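Long-range contact in 50S ribosomal protein L16 arginine hydroxylase (Escherichia coli, PDB 4CCL), which hydroxylates an arginine of ribosomal protein uL16 at its C3 position, using iron(II), 2-oxoglutarate and molecular oxygen: residues W106-G120 / Y190-A204. Residues are numbered along the deposited sequence; the frame is centred on the assembly and turned at random. Where two conformers were deposited one is given.
Sequences WRIDDLMISFSVPGG and YALENAMNYSVGFRA. With SO4 (sulfate ion), chain L.
Ile-113 lies alongside Tyr-198, both side chains pointing the same way, and its CD1 meets ring atom CE2 at 3.7 Å. With CG1 anti to its carbonyl carbon (chi1 -57°), the longer branch runs along the ring, while CG2, anti to the backbone N, faces the selenium of selenomethionine Met-196. That SE also lies obliquely beside the Phe-115 ring, a Met-aromatic contact, 5.1 Å from the ring centroid. Cutting Ile-113 back to an alanine would probably open a gap beside the Tyr-198 ring and leave Met-196 SE less firmly packed. The two strands illustrate how an antiparallel sheet separates two environments. On the opposite face Ser-114, inferred to bind substrate, donates from OG to sulfate O1 (2.8 Å), and Arg-140 holds the same anion, which probably came from the crystallisation liquor. Paired backbone bonds run from Met-112 with Ser-199 to Ser-116 with Ala-195, whereas a beta bulge shifts the register between Ile-108 and Leu-111. Beyond it, Ile-108 CG1 makes a CH-pi contact over one face of Phe-202, 4.1 Å from the ring centroid. Within the JmjC (cupin) fold, strands 108-116 and 195-202 are central neighbours, flanked by strands 79-83 and 131-135, with helix 37-45 packed against Ile-113, Phe-115 and Met-196.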
loop_
_atom_site.group_PDB
_atom_site.type_symbol
_atom_site.label_atom_id
_atom_site.label_comp_id
_atom_site.label_asym_id
_atom_site.label_seq_id
_atom_site.Cartn_x
_atom_site.Cartn_y
_atom_site.Cartn_z
ATOM N N TRP B 106 -4.334 0.972 -23.957
ATOM C CA TRP B 106 -4.204 1.013 -22.504
ATOM C C TRP B 106 -4.888 2.239 -21.889
ATOM O O TRP B 106 -5.323 2.203 -20.738
ATOM C CB TRP B 106 -2.733 0.883 -22.070
ATOM C CG TRP B 106 -1.916 2.142 -22.138
ATOM C CD1 TRP B 106 -1.190 2.600 -23.201
ATOM C CD2 TRP B 106 -1.717 3.088 -21.082
ATOM N NE1 TRP B 106 -0.562 3.778 -22.875
ATOM C CE2 TRP B 106 -0.871 4.101 -21.579
ATOM C CE3 TRP B 106 -2.177 3.182 -19.764
ATOM C CZ2 TRP B 106 -0.477 5.193 -20.807
ATOM C CZ3 TRP B 106 -1.787 4.268 -18.999
ATOM C CH2 TRP B 106 -0.944 5.256 -19.522
ATOM N N ARG B 107 -4.998 3.315 -22.662
ATOM C CA ARG B 107 -5.691 4.515 -22.198
ATOM C C ARG B 107 -7.215 4.453 -22.343
ATOM O O ARG B 107 -7.935 5.168 -21.647
ATOM C CB ARG B 107 -5.148 5.753 -22.914
ATOM C CG ARG B 107 -3.718 6.110 -22.537
ATOM C CD ARG B 107 -3.662 6.936 -21.263
ATOM N NE ARG B 107 -4.058 8.321 -21.500
ATOM C CZ ARG B 107 -5.256 8.823 -21.212
ATOM N NH1 ARG B 107 -6.186 8.054 -20.664
ATOM N NH2 ARG B 107 -5.520 10.096 -21.464
ATOM N N ILE B 108 -7.706 3.598 -23.236
ATOM C CA ILE B 108 -9.146 3.517 -23.481
ATOM C C ILE B 108 -9.817 2.695 -22.379
ATOM O O ILE B 108 -9.208 1.784 -21.818
ATOM C CB ILE B 108 -9.467 2.948 -24.892
ATOM C CG1 ILE B 108 -10.825 3.455 -25.383
ATOM C CG2 ILE B 108 -9.415 1.426 -24.906
ATOM C CD1 ILE B 108 -11.217 2.938 -26.757
ATOM N N ASP B 109 -11.061 3.028 -22.050
ATOM C CA ASP B 109 -11.736 2.332 -20.961
ATOM C C ASP B 109 -12.823 1.383 -21.448
ATOM O O ASP B 109 -12.604 0.174 -21.503
ATOM C CB ASP B 109 -12.333 3.337 -19.968
ATOM C CG ASP B 109 -12.875 2.669 -18.716
ATOM O OD1 ASP B 109 -12.493 1.512 -18.447
ATOM O OD2 ASP B 109 -13.676 3.302 -17.995
ATOM N N ASP B 110 -13.965 1.943 -21.839
ATOM C CA ASP B 110 -15.144 1.168 -22.224
ATOM C C ASP B 110 -16.202 2.056 -22.882
ATOM O O ASP B 110 -16.022 3.268 -23.002
ATOM C CB ASP B 110 -15.758 0.465 -21.006
ATOM C CG ASP B 110 -15.085 -0.858 -20.689
ATOM O OD1 ASP B 110 -14.813 -1.631 -21.632
ATOM O OD2 ASP B 110 -14.806 -1.114 -19.499
ATOM N N LEU B 111 -17.315 1.440 -23.273
ATOM C CA LEU B 111 -18.408 2.129 -23.953
ATOM C C LEU B 111 -19.651 2.145 -23.065
ATOM O O LEU B 111 -20.238 1.094 -22.800
ATOM C CB LEU B 111 -18.719 1.411 -25.275
ATOM C CG LEU B 111 -19.505 2.077 -26.418
ATOM C CD1 LEU B 111 -20.964 2.318 -26.082
ATOM C CD2 LEU B 111 -18.851 3.373 -26.837
HETATM N N MSE B 112 -20.064 3.329 -22.618
HETATM C CA MSE B 112 -21.298 3.420 -21.838
HETATM C C MSE B 112 -22.399 4.093 -22.657
HETATM O O MSE B 112 -22.157 5.088 -23.338
HETATM C CB MSE B 112 -21.065 4.126 -20.491
HETATM C CG MSE B 112 -21.306 5.636 -20.472
HETATM SE SE MSE B 112 -23.175 6.142 -20.144
HETATM C CE MSE B 112 -22.943 8.073 -20.183
ATOM N N ILE B 113 -23.603 3.532 -22.607
ATOM C CA ILE B 113 -24.709 4.043 -23.415
ATOM C C ILE B 113 -25.781 4.692 -22.548
ATOM O O ILE B 113 -26.128 4.168 -21.495
ATOM C CB ILE B 113 -25.364 2.918 -24.248
ATOM C CG1 ILE B 113 -24.326 2.248 -25.145
ATOM C CG2 ILE B 113 -26.519 3.459 -25.086
ATOM C CD1 ILE B 113 -24.886 1.161 -26.030
ATOM N N SER B 114 -26.308 5.829 -22.991
ATOM C CA SER B 114 -27.432 6.440 -22.293
ATOM C C SER B 114 -28.627 6.634 -23.221
ATOM O O SER B 114 -28.478 7.102 -24.349
ATOM C CB SER B 114 -27.031 7.776 -21.658
ATOM O OG SER B 114 -26.824 8.776 -22.641
ATOM N N PHE B 115 -29.811 6.262 -22.744
ATOM C CA PHE B 115 -31.049 6.573 -23.447
ATOM C C PHE B 115 -31.822 7.610 -22.653
ATOM O O PHE B 115 -32.109 7.409 -21.476
ATOM C CB PHE B 115 -31.913 5.326 -23.648
ATOM C CG PHE B 115 -33.308 5.628 -24.135
ATOM C CD1 PHE B 115 -33.536 5.985 -25.455
ATOM C CD2 PHE B 115 -34.389 5.552 -23.272
ATOM C CE1 PHE B 115 -34.813 6.264 -25.904
ATOM C CE2 PHE B 115 -35.670 5.828 -23.716
ATOM C CZ PHE B 115 -35.882 6.184 -25.033
ATOM N N SER B 116 -32.161 8.721 -23.296
ATOM C CA SER B 116 -32.882 9.785 -22.611
ATOM C C SER B 116 -34.129 10.258 -23.359
ATOM O O SER B 116 -34.090 10.518 -24.558
ATOM C CB SER B 116 -31.948 10.968 -22.330
ATOM O OG SER B 116 -31.243 11.352 -23.498
ATOM N N VAL B 117 -35.235 10.362 -22.632
ATOM C CA VAL B 117 -36.451 10.987 -23.136
ATOM C C VAL B 117 -36.254 12.496 -22.982
ATOM O O VAL B 117 -35.351 12.910 -22.257
ATOM C CB VAL B 117 -37.669 10.510 -22.330
ATOM C CG1 VAL B 117 -37.834 9.007 -22.469
ATOM C CG2 VAL B 117 -37.515 10.901 -20.876
ATOM N N PRO B 118 -37.071 13.323 -23.668
ATOM C CA PRO B 118 -36.861 14.778 -23.630
ATOM C C PRO B 118 -36.744 15.352 -22.220
ATOM O O PRO B 118 -37.551 15.038 -21.348
ATOM C CB PRO B 118 -38.120 15.321 -24.306
ATOM C CG PRO B 118 -38.491 14.270 -25.274
ATOM C CD PRO B 118 -38.123 12.956 -24.635
ATOM N N GLY B 119 -35.733 16.190 -22.012
ATOM C CA GLY B 119 -35.436 16.727 -20.698
ATOM C C GLY B 119 -34.544 15.804 -19.888
ATOM O O GLY B 119 -33.952 16.216 -18.890
ATOM N N GLY B 120 -34.445 14.552 -20.324
ATOM C CA GLY B 120 -33.648 13.557 -19.629
ATOM C C GLY B 120 -32.160 13.823 -19.741
ATOM O O GLY B 120 -31.670 14.255 -20.785
ATOM N N TYR B 190 -28.792 17.192 -22.699
ATOM C CA TYR B 190 -30.137 16.697 -22.448
ATOM C C TYR B 190 -30.904 16.466 -23.741
ATOM O O TYR B 190 -30.686 17.151 -24.738
ATOM C CB TYR B 190 -30.906 17.623 -21.493
ATOM C CG TYR B 190 -31.250 18.993 -22.045
ATOM C CD1 TYR B 190 -32.404 19.191 -22.794
ATOM C CD2 TYR B 190 -30.434 20.092 -21.797
ATOM C CE1 TYR B 190 -32.728 20.437 -23.294
ATOM C CE2 TYR B 190 -30.753 21.347 -22.293
ATOM C CZ TYR B 190 -31.901 21.512 -23.042
ATOM O OH TYR B 190 -32.229 22.752 -23.540
ATOM N N ALA B 191 -31.800 15.488 -23.717
ATOM C CA ALA B 191 -32.517 15.081 -24.914
ATOM C C ALA B 191 -33.542 16.117 -25.361
ATOM O O ALA B 191 -34.251 16.703 -24.545
ATOM C CB ALA B 191 -33.187 13.733 -24.695
ATOM N N LEU B 192 -33.590 16.349 -26.669
ATOM C CA LEU B 192 -34.666 17.115 -27.278
ATOM C C LEU B 192 -35.692 16.097 -27.765
ATOM O O LEU B 192 -36.829 16.078 -27.291
ATOM C CB LEU B 192 -34.134 17.986 -28.418
ATOM C CG LEU B 192 -33.082 19.012 -27.982
ATOM C CD1 LEU B 192 -32.767 19.993 -29.103
ATOM C CD2 LEU B 192 -33.536 19.749 -26.731
ATOM N N GLU B 193 -35.283 15.265 -28.718
ATOM C CA GLU B 193 -36.083 14.104 -29.078
ATOM C C GLU B 193 -35.557 12.907 -28.293
ATOM O O GLU B 193 -34.602 13.042 -27.528
ATOM C CB GLU B 193 -36.044 13.846 -30.586
ATOM C CG GLU B 193 -36.814 14.871 -31.417
ATOM C CD GLU B 193 -35.918 15.942 -32.010
ATOM O OE1 GLU B 193 -35.137 15.619 -32.931
ATOM O OE2 GLU B 193 -35.993 17.104 -31.556
ATOM N N ASN B 194 -36.188 11.745 -28.448
ATOM C CA ASN B 194 -35.734 10.538 -27.762
ATOM C C ASN B 194 -34.336 10.199 -28.250
ATOM O O ASN B 194 -34.112 10.047 -29.447
ATOM C CB ASN B 194 -36.671 9.367 -28.059
ATOM C CG ASN B 194 -37.770 9.213 -27.026
ATOM O OD1 ASN B 194 -37.907 10.025 -26.113
ATOM N ND2 ASN B 194 -38.565 8.158 -27.172
ATOM N N ALA B 195 -33.394 10.049 -27.326
ATOM C CA ALA B 195 -31.990 10.048 -27.713
ATOM C C ALA B 195 -31.143 8.896 -27.179
ATOM O O ALA B 195 -31.348 8.405 -26.068
ATOM C CB ALA B 195 -31.362 11.366 -27.341
HETATM N N MSE B 196 -30.183 8.484 -28.002
HETATM C CA MSE B 196 -29.183 7.496 -27.626
HETATM C C MSE B 196 -27.788 8.101 -27.752
HETATM O O MSE B 196 -27.423 8.640 -28.799
HETATM C CB MSE B 196 -29.302 6.252 -28.510
HETATM C CG MSE B 196 -30.541 5.418 -28.230
HETATM SE SE MSE B 196 -30.277 4.170 -26.753
HETATM C CE MSE B 196 -29.694 2.625 -27.785
ATOM N N ASN B 197 -27.015 8.023 -26.673
ATOM C CA ASN B 197 -25.650 8.532 -26.671
ATOM C C ASN B 197 -24.648 7.443 -26.322
ATOM O O ASN B 197 -24.882 6.632 -25.420
ATOM C CB ASN B 197 -25.506 9.708 -25.702
ATOM C CG ASN B 197 -25.772 11.047 -26.364
ATOM O OD1 ASN B 197 -25.327 12.088 -25.881
ATOM N ND2 ASN B 197 -26.496 11.026 -27.477
ATOM N N TYR B 198 -23.531 7.432 -27.041
ATOM C CA TYR B 198 -22.513 6.419 -26.834
ATOM C C TYR B 198 -21.219 7.085 -26.415
ATOM O O TYR B 198 -20.545 7.721 -27.219
ATOM C CB TYR B 198 -22.291 5.629 -28.124
ATOM C CG TYR B 198 -23.562 5.076 -28.716
ATOM C CD1 TYR B 198 -24.389 5.874 -29.501
ATOM C CD2 TYR B 198 -23.944 3.763 -28.483
ATOM C CE1 TYR B 198 -25.556 5.381 -30.038
ATOM C CE2 TYR B 198 -25.112 3.257 -29.020
ATOM C CZ TYR B 198 -25.913 4.073 -29.797
ATOM O OH TYR B 198 -27.077 3.581 -30.332
ATOM N N SER B 199 -20.848 6.890 -25.158
ATOM C CA SER B 199 -19.646 7.499 -24.626
ATOM C C SER B 199 -18.489 6.511 -24.635
ATOM O O SER B 199 -18.527 5.481 -23.948
ATOM C CB SER B 199 -19.897 8.039 -23.215
ATOM O OG SER B 199 -20.875 9.068 -23.233
ATOM N N VAL B 200 -17.466 6.835 -25.419
ATOM C CA VAL B 200 -16.239 6.068 -25.413
ATOM C C VAL B 200 -15.391 6.764 -24.379
ATOM O O VAL B 200 -14.948 7.901 -24.581
ATOM C CB VAL B 200 -15.501 6.158 -26.758
ATOM C CG1 VAL B 200 -14.213 5.345 -26.713
ATOM C CG2 VAL B 200 -16.393 5.700 -27.897
ATOM N N GLY B 201 -15.178 6.076 -23.264
ATOM C CA GLY B 201 -14.491 6.657 -22.133
ATOM C C GLY B 201 -13.032 6.276 -22.116
ATOM O O GLY B 201 -12.620 5.304 -22.751
ATOM N N PHE B 202 -12.251 7.043 -21.370
ATOM C CA PHE B 202 -10.831 6.770 -21.230
ATOM C C PHE B 202 -10.450 6.717 -19.760
ATOM O O PHE B 202 -11.215 7.136 -18.893
ATOM C CB PHE B 202 -9.998 7.803 -21.994
ATOM C CG PHE B 202 -10.043 7.627 -23.487
ATOM C CD1 PHE B 202 -11.138 8.058 -24.216
ATOM C CD2 PHE B 202 -8.996 7.018 -24.157
ATOM C CE1 PHE B 202 -11.185 7.893 -25.582
ATOM C CE2 PHE B 202 -9.037 6.850 -25.527
ATOM C CZ PHE B 202 -10.135 7.287 -26.240
ATOM N N ARG B 203 -9.274 6.173 -19.481
ATOM C CA ARG B 203 -8.846 5.982 -18.107
ATOM C C ARG B 203 -7.380 6.339 -17.945
ATOM O O ARG B 203 -6.538 5.919 -18.737
ATOM C CB ARG B 203 -9.080 4.531 -17.684
ATOM C CG ARG B 203 -8.628 3.522 -18.725
ATOM C CD ARG B 203 -8.953 2.098 -18.316
ATOM N NE ARG B 203 -8.228 1.690 -17.118
ATOM C CZ ARG B 203 -8.181 0.442 -16.664
ATOM N NH1 ARG B 203 -8.814 -0.525 -17.316
ATOM N NH2 ARG B 203 -7.497 0.161 -15.564
ATOM N N ALA B 204 -7.078 7.129 -16.923
ATOM C CA ALA B 204 -5.695 7.360 -16.552
ATOM C C ALA B 204 -5.578 7.284 -15.039
ATOM O O ALA B 204 -6.443 7.782 -14.318
ATOM C CB ALA B 204 -5.229 8.714 -17.059
HETATM S S SO4 L . -24.793 11.085 -20.870
HETATM O O1 SO4 L . -24.614 10.360 -22.125
HETATM O O2 SO4 L . -23.491 11.397 -20.287
HETATM O O3 SO4 L . -25.503 12.335 -21.120
HETATM O O4 SO4 L . -25.561 10.252 -19.951
HETATM O O HOH W 1 -11.417 -0.841 -18.713
#